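Long-range contacts in AAR187Cp (Eremothecium gossypii, PDB 3ZIL), which probably regulates the establishment of sister-chromatid cohesion by acting on cohesin, the chain described here being its C-terminal, all-helical Wap1 domain: residues E22-I27 and L44-D49; F26-N31 and R66-W71; A306-V311 and L325-Y330. One frame throughout, in Å; residues are numbered along the deposited sequence.

Interaction 1. Residues E22-I27 and L44-D49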
loop_
_atom_site.group_PDB
_atom_site.type_symbol
_atom_site.label_atom_id
_atom_site.label_comp_id
_atom_site.label_asym_id
_atom_site.label_seq_id
_atom_site.Cartn_x
_atom_site.Cartn_y
_atom_site.Cartn_z
ATOM N N GLU A 22 31.577 -20.376 22.065
ATOM C CA GLU A 22 31.110 -21.391 23.010
ATOM C C GLU A 22 29.685 -21.051 23.453
ATOM O O GLU A 22 28.829 -21.934 23.543
ATOM C CB GLU A 22 32.101 -21.546 24.177
ATOM C CG GLU A 22 31.484 -21.844 25.541
ATOM C CD GLU A 22 32.529 -21.876 26.689
ATOM O OE1 GLU A 22 33.159 -20.809 27.013
ATOM O OE2 GLU A 22 32.697 -22.980 27.291
ATOM N N ASP A 23 29.420 -19.773 23.673
ATOM C CA ASP A 23 28.059 -19.304 23.938
ATOM C C ASP A 23 27.087 -19.783 22.871
ATOM O O ASP A 23 25.959 -20.121 23.195
ATOM C CB ASP A 23 27.984 -17.775 23.915
ATOM C CG ASP A 23 28.622 -17.132 25.115
ATOM O OD1 ASP A 23 29.033 -17.878 26.075
ATOM O OD2 ASP A 23 28.710 -15.877 25.056
ATOM N N LEU A 24 27.515 -19.760 21.604
ATOM C CA LEU A 24 26.619 -20.029 20.484
ATOM C C LEU A 24 26.369 -21.485 20.300
ATOM O O LEU A 24 25.236 -21.884 19.995
ATOM C CB LEU A 24 27.159 -19.455 19.197
ATOM C CG LEU A 24 26.846 -17.983 19.013
ATOM C CD1 LEU A 24 27.058 -17.679 17.527
ATOM C CD2 LEU A 24 25.431 -17.589 19.424
ATOM N N ASP A 25 27.416 -22.291 20.516
ATOM C CA ASP A 25 27.251 -23.753 20.574
ATOM C C ASP A 25 26.211 -24.107 21.614
ATOM O O ASP A 25 25.447 -25.015 21.448
ATOM C CB ASP A 25 28.552 -24.466 20.959
ATOM C CG ASP A 25 29.639 -24.280 19.934
ATOM O OD1 ASP A 25 29.333 -23.888 18.793
ATOM O OD2 ASP A 25 30.810 -24.488 20.271
ATOM N N PHE A 26 26.226 -23.393 22.721
ATOM C CA PHE A 26 25.291 -23.712 23.735
ATOM C C PHE A 26 23.866 -23.319 23.323
ATOM O O PHE A 26 22.935 -24.125 23.396
ATOM C CB PHE A 26 25.696 -23.050 25.062
ATOM C CG PHE A 26 24.654 -23.200 26.124
ATOM C CD1 PHE A 26 23.607 -22.271 26.221
ATOM C CD2 PHE A 26 24.674 -24.306 26.993
ATOM C CE1 PHE A 26 22.632 -22.410 27.193
ATOM C CE2 PHE A 26 23.686 -24.463 27.959
ATOM C CZ PHE A 26 22.667 -23.515 28.056
ATOM N N ILE A 27 23.686 -22.065 22.926
ATOM C CA ILE A 27 22.348 -21.504 22.729
ATOM C C ILE A 27 21.707 -22.127 21.476
ATOM O O ILE A 27 20.471 -22.278 21.396
ATOM C CB ILE A 27 22.392 -19.956 22.578
ATOM C CG1 ILE A 27 21.175 -19.341 23.240
ATOM C CG2 ILE A 27 22.476 -19.543 21.128
ATOM C CD1 ILE A 27 21.229 -19.494 24.748
ATOM N N LEU A 44 14.997 -16.389 23.022
ATOM C CA LEU A 44 14.863 -15.159 23.818
ATOM C C LEU A 44 16.179 -14.628 24.356
ATOM O O LEU A 44 16.538 -13.416 24.247
ATOM C CB LEU A 44 13.830 -15.345 24.948
ATOM C CG LEU A 44 13.659 -14.191 25.979
ATOM C CD1 LEU A 44 13.227 -12.949 25.154
ATOM C CD2 LEU A 44 12.637 -14.498 27.073
ATOM N N ARG A 45 16.942 -15.538 24.929
ATOM C CA ARG A 45 18.185 -15.223 25.496
ATOM C C ARG A 45 19.163 -14.769 24.403
ATOM O O ARG A 45 19.958 -13.841 24.612
ATOM C CB ARG A 45 18.640 -16.455 26.269
ATOM C CG ARG A 45 20.100 -16.421 26.701
ATOM C CD ARG A 45 20.304 -17.569 27.734
ATOM N NE ARG A 45 21.619 -17.424 28.306
ATOM C CZ ARG A 45 22.265 -18.335 29.016
ATOM N NH1 ARG A 45 21.717 -19.520 29.270
ATOM N NH2 ARG A 45 23.506 -18.048 29.449
ATOM N N LEU A 46 19.073 -15.359 23.205
ATOM C CA LEU A 46 19.914 -14.924 22.080
ATOM C C LEU A 46 19.622 -13.478 21.608
ATOM O O LEU A 46 20.577 -12.667 21.371
ATOM C CB LEU A 46 19.745 -15.893 20.922
ATOM C CG LEU A 46 20.320 -15.510 19.556
ATOM C CD1 LEU A 46 21.831 -15.392 19.685
ATOM C CD2 LEU A 46 19.837 -16.438 18.398
ATOM N N CYS A 47 18.323 -13.188 21.467
ATOM C CA CYS A 47 17.837 -11.883 20.976
ATOM C C CYS A 47 18.312 -10.856 21.986
ATOM O O CYS A 47 18.823 -9.788 21.632
ATOM C CB CYS A 47 16.308 -11.863 20.848
ATOM S SG CYS A 47 15.766 -12.963 19.489
ATOM N N LEU A 48 18.163 -11.195 23.257
ATOM C CA LEU A 48 18.476 -10.202 24.316
ATOM C C LEU A 48 20.008 -9.886 24.395
ATOM O O LEU A 48 20.407 -8.727 24.461
ATOM C CB LEU A 48 17.844 -10.601 25.632
ATOM C CG LEU A 48 17.771 -9.504 26.722
ATOM C CD1 LEU A 48 16.973 -8.246 26.355
ATOM C CD2 LEU A 48 17.139 -10.138 27.936
ATOM N N ASP A 49 20.854 -10.908 24.265
ATOM C CA ASP A 49 22.303 -10.728 24.073
ATOM C C ASP A 49 22.644 -9.853 22.848
ATOM O O ASP A 49 23.495 -8.935 22.912
ATOM C CB ASP A 49 22.966 -12.103 23.970
ATOM C CG ASP A 49 22.874 -12.890 25.284
ATOM O OD1 ASP A 49 22.472 -12.322 26.308
ATOM O OD2 ASP A 49 23.186 -14.080 25.315
#

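Interaction 2. Residues F26-N31 and R66-W71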
loop_
_atom_site.group_PDB
_atom_site.type_symbol
_atom_site.label_atom_id
_atom_site.label_comp_id
_atom_site.label_asym_id
_atom_site.label_seq_id
_atom_site.Cartn_x
_atom_site.Cartn_y
_atom_site.Cartn_z
ATOM N N PHE A 26 26.226 -23.393 22.721
ATOM C CA PHE A 26 25.291 -23.712 23.735
ATOM C C PHE A 26 23.866 -23.319 23.323
ATOM O O PHE A 26 22.935 -24.125 23.396
ATOM C CB PHE A 26 25.696 -23.050 25.062
ATOM C CG PHE A 26 24.654 -23.200 26.124
ATOM C CD1 PHE A 26 23.607 -22.271 26.221
ATOM C CD2 PHE A 26 24.674 -24.306 26.993
ATOM C CE1 PHE A 26 22.632 -22.410 27.193
ATOM C CE2 PHE A 26 23.686 -24.463 27.959
ATOM C CZ PHE A 26 22.667 -23.515 28.056
ATOM N N ILE A 27 23.686 -22.065 22.926
ATOM C CA ILE A 27 22.348 -21.504 22.729
ATOM C C ILE A 27 21.707 -22.127 21.476
ATOM O O ILE A 27 20.471 -22.278 21.396
ATOM C CB ILE A 27 22.392 -19.956 22.578
ATOM C CG1 ILE A 27 21.175 -19.341 23.240
ATOM C CG2 ILE A 27 22.476 -19.543 21.128
ATOM C CD1 ILE A 27 21.229 -19.494 24.748
ATOM N N LEU A 28 22.533 -22.532 20.533
ATOM C CA LEU A 28 21.970 -23.110 19.302
ATOM C C LEU A 28 21.730 -24.609 19.484
ATOM O O LEU A 28 22.261 -25.459 18.737
ATOM C CB LEU A 28 22.818 -22.795 18.051
ATOM C CG LEU A 28 23.109 -21.297 17.756
ATOM C CD1 LEU A 28 24.185 -21.168 16.672
ATOM C CD2 LEU A 28 21.850 -20.453 17.413
ATOM N N SER A 29 20.856 -24.942 20.435
ATOM C CA SER A 29 20.605 -26.367 20.785
ATOM C C SER A 29 19.759 -27.025 19.675
ATOM O O SER A 29 18.799 -26.440 19.211
ATOM C CB SER A 29 19.844 -26.445 22.119
ATOM O OG SER A 29 18.728 -25.562 22.057
ATOM N N ASP A 30 20.129 -28.219 19.259
ATOM C CA ASP A 30 19.333 -29.092 18.327
ATOM C C ASP A 30 17.807 -29.050 18.516
ATOM O O ASP A 30 17.283 -29.640 19.486
ATOM C CB ASP A 30 19.840 -30.560 18.495
ATOM C CG ASP A 30 19.412 -31.468 17.336
ATOM O OD1 ASP A 30 18.326 -31.246 16.721
ATOM O OD2 ASP A 30 20.165 -32.421 17.079
ATOM N N ASN A 31 17.094 -28.353 17.610
ATOM C CA ASN A 31 15.647 -28.137 17.723
ATOM C C ASN A 31 14.867 -29.451 17.682
ATOM O O ASN A 31 13.772 -29.498 18.181
ATOM C CB ASN A 31 15.117 -27.173 16.610
ATOM C CG ASN A 31 15.660 -25.725 16.760
ATOM O OD1 ASN A 31 15.616 -25.169 17.849
ATOM N ND2 ASN A 31 16.176 -25.128 15.670
ATOM N N ARG A 66 25.067 -18.242 8.672
ATOM C CA ARG A 66 24.194 -19.312 8.190
ATOM C C ARG A 66 23.730 -20.267 9.285
ATOM O O ARG A 66 22.584 -20.670 9.270
ATOM C CB ARG A 66 24.836 -20.160 7.093
ATOM C CG ARG A 66 24.055 -21.494 7.003
ATOM C CD ARG A 66 24.784 -22.648 6.387
ATOM N NE ARG A 66 26.073 -22.975 7.001
ATOM C CZ ARG A 66 26.175 -23.854 7.990
ATOM N NH1 ARG A 66 25.074 -24.419 8.491
ATOM N NH2 ARG A 66 27.354 -24.149 8.488
ATOM N N GLU A 67 24.573 -20.617 10.254
ATOM C CA GLU A 67 24.119 -21.584 11.260
ATOM C C GLU A 67 23.077 -20.893 12.201
ATOM O O GLU A 67 22.059 -21.529 12.594
ATOM C CB GLU A 67 25.308 -22.095 12.115
ATOM C CG GLU A 67 24.942 -23.204 13.077
ATOM C CD GLU A 67 26.010 -23.500 14.125
ATOM O OE1 GLU A 67 27.162 -23.048 13.953
ATOM O OE2 GLU A 67 25.690 -24.176 15.135
ATOM N N VAL A 68 23.349 -19.627 12.592
ATOM C CA VAL A 68 22.393 -18.929 13.481
ATOM C C VAL A 68 21.006 -18.796 12.751
ATOM O O VAL A 68 19.952 -19.015 13.332
ATOM C CB VAL A 68 22.981 -17.546 13.983
ATOM C CG1 VAL A 68 21.940 -16.623 14.652
ATOM C CG2 VAL A 68 24.082 -17.822 14.955
ATOM N N TRP A 69 21.035 -18.465 11.457
ATOM C CA TRP A 69 19.813 -18.231 10.687
ATOM C C TRP A 69 19.050 -19.516 10.552
ATOM O O TRP A 69 17.853 -19.519 10.738
ATOM C CB TRP A 69 20.145 -17.695 9.293
ATOM C CG TRP A 69 18.947 -17.181 8.478
ATOM C CD1 TRP A 69 18.120 -17.898 7.584
ATOM C CD2 TRP A 69 18.403 -15.809 8.496
ATOM N NE1 TRP A 69 17.127 -17.090 7.060
ATOM C CE2 TRP A 69 17.280 -15.792 7.536
ATOM C CE3 TRP A 69 18.774 -14.615 9.140
ATOM C CZ2 TRP A 69 16.578 -14.636 7.270
ATOM C CZ3 TRP A 69 18.067 -13.440 8.849
ATOM C CH2 TRP A 69 16.990 -13.452 7.944
ATOM N N GLU A 70 19.733 -20.607 10.181
ATOM C CA GLU A 70 19.006 -21.884 9.970
ATOM C C GLU A 70 18.439 -22.387 11.297
ATOM O O GLU A 70 17.360 -22.998 11.325
ATOM C CB GLU A 70 19.888 -22.950 9.305
ATOM C CG GLU A 70 20.187 -22.623 7.847
ATOM C CD GLU A 70 20.989 -23.709 7.096
ATOM O OE1 GLU A 70 21.477 -24.686 7.705
ATOM O OE2 GLU A 70 21.132 -23.568 5.863
ATOM N N TRP A 71 19.158 -22.116 12.379
ATOM C CA TRP A 71 18.659 -22.429 13.712
ATOM C C TRP A 71 17.429 -21.610 14.045
ATOM O O TRP A 71 16.387 -22.204 14.398
ATOM C CB TRP A 71 19.758 -22.298 14.813
ATOM C CG TRP A 71 19.228 -22.726 16.159
ATOM C CD1 TRP A 71 19.208 -24.004 16.681
ATOM C CD2 TRP A 71 18.535 -21.895 17.147
ATOM N NE1 TRP A 71 18.630 -24.018 17.948
ATOM C CE2 TRP A 71 18.224 -22.776 18.285
ATOM C CE3 TRP A 71 18.247 -20.513 17.249
ATOM C CZ2 TRP A 71 17.564 -22.314 19.415
ATOM C CZ3 TRP A 71 17.589 -20.061 18.392
ATOM C CH2 TRP A 71 17.248 -20.938 19.454
#

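Interaction 3. Residues A306-V311 and L325-Y330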
loop_
_atom_site.group_PDB
_atom_site.type_symbol
_atom_site.label_atom_id
_atom_site.label_comp_id
_atom_site.label_asym_id
_atom_site.label_seq_id
_atom_site.Cartn_x
_atom_site.Cartn_y
_atom_site.Cartn_z
ATOM N N ALA A 306 -19.751 23.935 -11.682
ATOM C CA ALA A 306 -19.470 25.227 -11.033
ATOM C C ALA A 306 -18.041 25.641 -11.258
ATOM O O ALA A 306 -17.744 26.730 -11.753
ATOM C CB ALA A 306 -19.752 25.165 -9.522
ATOM N N VAL A 307 -17.141 24.759 -10.905
ATOM C CA VAL A 307 -15.707 25.047 -10.983
ATOM C C VAL A 307 -15.236 25.308 -12.420
ATOM O O VAL A 307 -14.491 26.238 -12.682
ATOM C CB VAL A 307 -14.901 23.879 -10.354
ATOM C CG1 VAL A 307 -13.541 24.381 -9.879
ATOM C CG2 VAL A 307 -15.724 23.207 -9.223
ATOM N N PHE A 308 -15.679 24.491 -13.363
ATOM C CA PHE A 308 -15.291 24.687 -14.742
ATOM C C PHE A 308 -15.756 26.086 -15.198
ATOM O O PHE A 308 -15.057 26.739 -15.933
ATOM C CB PHE A 308 -15.940 23.629 -15.617
ATOM C CG PHE A 308 -15.930 23.956 -17.057
ATOM C CD1 PHE A 308 -14.807 23.680 -17.824
ATOM C CD2 PHE A 308 -17.059 24.538 -17.672
ATOM C CE1 PHE A 308 -14.792 23.970 -19.186
ATOM C CE2 PHE A 308 -17.046 24.831 -19.020
ATOM C CZ PHE A 308 -15.901 24.534 -19.787
ATOM N N ARG A 309 -16.944 26.507 -14.784
ATOM C CA ARG A 309 -17.463 27.863 -15.120
ATOM C C ARG A 309 -16.519 28.974 -14.629
ATOM O O ARG A 309 -16.133 29.863 -15.405
ATOM C CB ARG A 309 -18.856 28.066 -14.546
ATOM C CG ARG A 309 -19.963 27.412 -15.353
ATOM C CD ARG A 309 -21.330 27.762 -14.756
ATOM N NE ARG A 309 -21.781 26.828 -13.715
ATOM C CZ ARG A 309 -22.364 25.646 -13.960
ATOM N NH1 ARG A 309 -22.551 25.241 -15.215
ATOM N NH2 ARG A 309 -22.741 24.856 -12.958
ATOM N N SER A 310 -16.130 28.888 -13.357
ATOM C CA SER A 310 -15.113 29.758 -12.756
ATOM C C SER A 310 -13.897 29.916 -13.623
ATOM O O SER A 310 -13.441 31.026 -13.897
ATOM C CB SER A 310 -14.633 29.157 -11.442
ATOM O OG SER A 310 -15.038 29.939 -10.348
ATOM N N VAL A 311 -13.347 28.776 -14.020
ATOM C CA VAL A 311 -12.112 28.719 -14.787
ATOM C C VAL A 311 -12.296 29.312 -16.204
ATOM O O VAL A 311 -11.404 29.982 -16.757
ATOM C CB VAL A 311 -11.653 27.236 -14.880
ATOM C CG1 VAL A 311 -10.573 27.051 -15.922
ATOM C CG2 VAL A 311 -11.227 26.708 -13.505
ATOM N N LEU A 325 -6.134 17.999 -15.333
ATOM C CA LEU A 325 -6.711 16.737 -14.948
ATOM C C LEU A 325 -8.188 16.984 -14.545
ATOM O O LEU A 325 -9.098 16.228 -14.901
ATOM C CB LEU A 325 -5.837 16.233 -13.753
ATOM C CG LEU A 325 -6.055 14.785 -13.296
ATOM C CD1 LEU A 325 -6.198 13.814 -14.484
ATOM C CD2 LEU A 325 -4.953 14.384 -12.294
ATOM N N PHE A 326 -8.443 18.071 -13.822
ATOM C CA PHE A 326 -9.812 18.349 -13.424
ATOM C C PHE A 326 -10.711 18.481 -14.644
ATOM O O PHE A 326 -11.851 18.022 -14.639
ATOM C CB PHE A 326 -9.873 19.626 -12.565
ATOM C CG PHE A 326 -11.263 20.022 -12.182
ATOM C CD1 PHE A 326 -11.827 19.539 -11.043
ATOM C CD2 PHE A 326 -12.017 20.858 -12.997
ATOM C CE1 PHE A 326 -13.130 19.871 -10.691
ATOM C CE2 PHE A 326 -13.333 21.160 -12.685
ATOM C CZ PHE A 326 -13.886 20.688 -11.515
ATOM N N LEU A 327 -10.205 19.163 -15.678
ATOM C CA LEU A 327 -11.016 19.447 -16.869
ATOM C C LEU A 327 -11.299 18.159 -17.654
ATOM O O LEU A 327 -12.359 17.995 -18.239
ATOM C CB LEU A 327 -10.251 20.409 -17.776
ATOM C CG LEU A 327 -10.131 21.842 -17.242
ATOM C CD1 LEU A 327 -9.350 22.767 -18.197
ATOM C CD2 LEU A 327 -11.471 22.459 -16.934
ATOM N N LEU A 328 -10.293 17.285 -17.724
ATOM C CA LEU A 328 -10.470 15.997 -18.364
ATOM C C LEU A 328 -11.562 15.210 -17.625
ATOM O O LEU A 328 -12.442 14.616 -18.272
ATOM C CB LEU A 328 -9.131 15.223 -18.404
ATOM C CG LEU A 328 -9.166 13.772 -18.878
ATOM C CD1 LEU A 328 -9.816 13.633 -20.231
ATOM C CD2 LEU A 328 -7.753 13.184 -18.890
ATOM N N VAL A 329 -11.486 15.177 -16.296
ATOM C CA VAL A 329 -12.434 14.369 -15.552
ATOM C C VAL A 329 -13.832 15.009 -15.763
ATOM O O VAL A 329 -14.809 14.305 -16.050
ATOM C CB VAL A 329 -12.067 14.254 -14.050
ATOM C CG1 VAL A 329 -13.283 13.804 -13.230
ATOM C CG2 VAL A 329 -10.818 13.348 -13.836
ATOM N N TYR A 330 -13.891 16.337 -15.680
ATOM C CA TYR A 330 -15.112 17.090 -16.003
ATOM C C TYR A 330 -15.726 16.772 -17.413
ATOM O O TYR A 330 -16.916 16.550 -17.537
ATOM C CB TYR A 330 -14.881 18.598 -15.854
ATOM C CG TYR A 330 -16.154 19.337 -16.205
ATOM C CD1 TYR A 330 -17.327 19.161 -15.449
ATOM C CD2 TYR A 330 -16.207 20.166 -17.321
ATOM C CE1 TYR A 330 -18.501 19.802 -15.810
ATOM C CE2 TYR A 330 -17.372 20.815 -17.674
ATOM C CZ TYR A 330 -18.507 20.620 -16.918
ATOM O OH TYR A 330 -19.651 21.278 -17.291
#

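Interaction 1. Residues E22-I27 and L44-D49
Ile27 and Leu46 come nearest by their CA atoms (7.0 Å) in an antiparallel helix-helix pairing near the N-terminal end of the Wap1 domain, where short helix 20-27 lies beside helix 36-52. The axes of the two segments approach to 11.2 Å at the closest, their N-to-C directions 150° apart, and side chains, not backbones, make the contact. Ile27 does most of it: its terminal CD1 rests 3.7 Å from Arg45 CD, against the methylene part of the arginine, while its CG1 is 4.4 Å from Leu46 CB. Deeper in, methyl meets methyl, Leu24 CD2 lying 4.2 Å from Leu46 CD1; helix 54-72 covers this inner side, Leu46 touching Cys72. On the outer side, Arg45 starts with CG anti to its backbone N (chi1 167°) and runs extended past Ile27 until NH1 comes 3.7 Å from Phe26 CE1. Ring and guanidinium planes are 58° apart, and the approach is oblique. The chemistry is therefore graded, aliphatic inside and amphipathic at the surface: Arg45 lends its carbon chain to the apolar layer and keeps its charge at the exposed margin, where Asp23, not in contact with it, probably adds a mild attraction.

Interaction 2. Residues F26-N31 and R66-W71
The indole of Trp71 is sandwiched by the chain that leaves helix 20-27. Leu28 covers one face, its CA 3.8 Å from the centroid of the Trp71 five-membered ring in a CH-pi contact; its CG is turned away from its own carbonyl carbon (chi1 -55°), which lays CD2 3.6 Å from Trp71 CE3. Over the opposite face lies the Asn31 amide, its plane 34° from that of the ring. At the edge, in the ring plane, sits the Ser29 carbonyl: Trp71 NE1 donates to Ser29 O at 2.7 Å with an N-H...O angle of 161°, approaching from above the carbonyl plane. A longer, more bent bond runs back from Asn31 ND2 to Trp71 O (3.2 Å); Gln74 also binds this ND2, and Arg39 both shares Trp71 O and makes a cation-pi contact with the indole. Leu28 CD1 reaches onward to Val68 CG2 at 3.8 Å. Replacing Trp71 by an alanine would probably leave the Ser29 carbonyl without its indole donor and open a gap between Leu28 and Asn31. An inverse gamma turn centred on Leu28 follows the end of helix 20-27, and the chain it redirects packs on Trp71 of helix 54-72.

Interaction 3. Residues A306-V311 and L325-Y330
Phe308 and Tyr330 form an offset stack that carries much of the packing between helix 304-313 and helix 321-336. Their ring centroids are 4.9 Å apart and their planes differ by 24°, so the rings overlap by their margins: Tyr330 CE2 sits over one face of Phe308, 3.5 Å from Phe308 CG. The overlap reaches back to the root of the phenylalanine, for Phe308 CB lies 4.0 Å from the centroid of the Tyr330 ring in a CH-pi contact. Torsions explain the meeting. Phe308 swings its ring trans to the amide nitrogen (chi1 163°), and Tyr330 does the same, which sends each ring out across the gap between the helices, where the two side chains cross at about a right angle. Leu327 behaves differently. Its CG stands beside the backbone N, anti to the carbonyl carbon, and with this rotation its end comes up to the Phe308 ring; there CD2 meets the edge, close to the ring plane, 3.7 Å from Phe308 CD1. Phe308 is thus met over a face by one residue and at an edge by another, while Phe348 of helix 343-360 also packs on it. One turn before Tyr330, Phe326 directs its far end at Val307, with CZ 3.5 Å from Val307 CB and CE2 4.1 Å from the backbone N of Phe308. Phe326 also stacks on Phe304. The segment axes, 10.8 Å apart at closest approach, make an angle of 128° between their N-to-C directions. All five touching residues are buried and cohere by dispersion and ring shape, without any hydrogen bond or salt bridge between the segments, so the join depends on how closely these aromatic and branched groups fit.

Interactions 1 and 2 are neighbours, their centres about 9 Å apart. Both start from helix 20-27 and share Phe26 and Ile27; interaction 1 continues to helix 36-52, interaction 2 to helix 54-72, the next helix along the chain. They touch directly, Leu24 meeting Val68 and Leu46 meeting Trp71, so three helices close on one small core. Interaction 3 comes much later in sequence, joining helices 304-313 and 321-336 on the other side of the chain's centre, about 65 Å from interaction 1 and 64 Å from interaction 2 between centres. Together they sample both ends of an elongated, all-helical domain, built at each end by local packing of helices close in sequence.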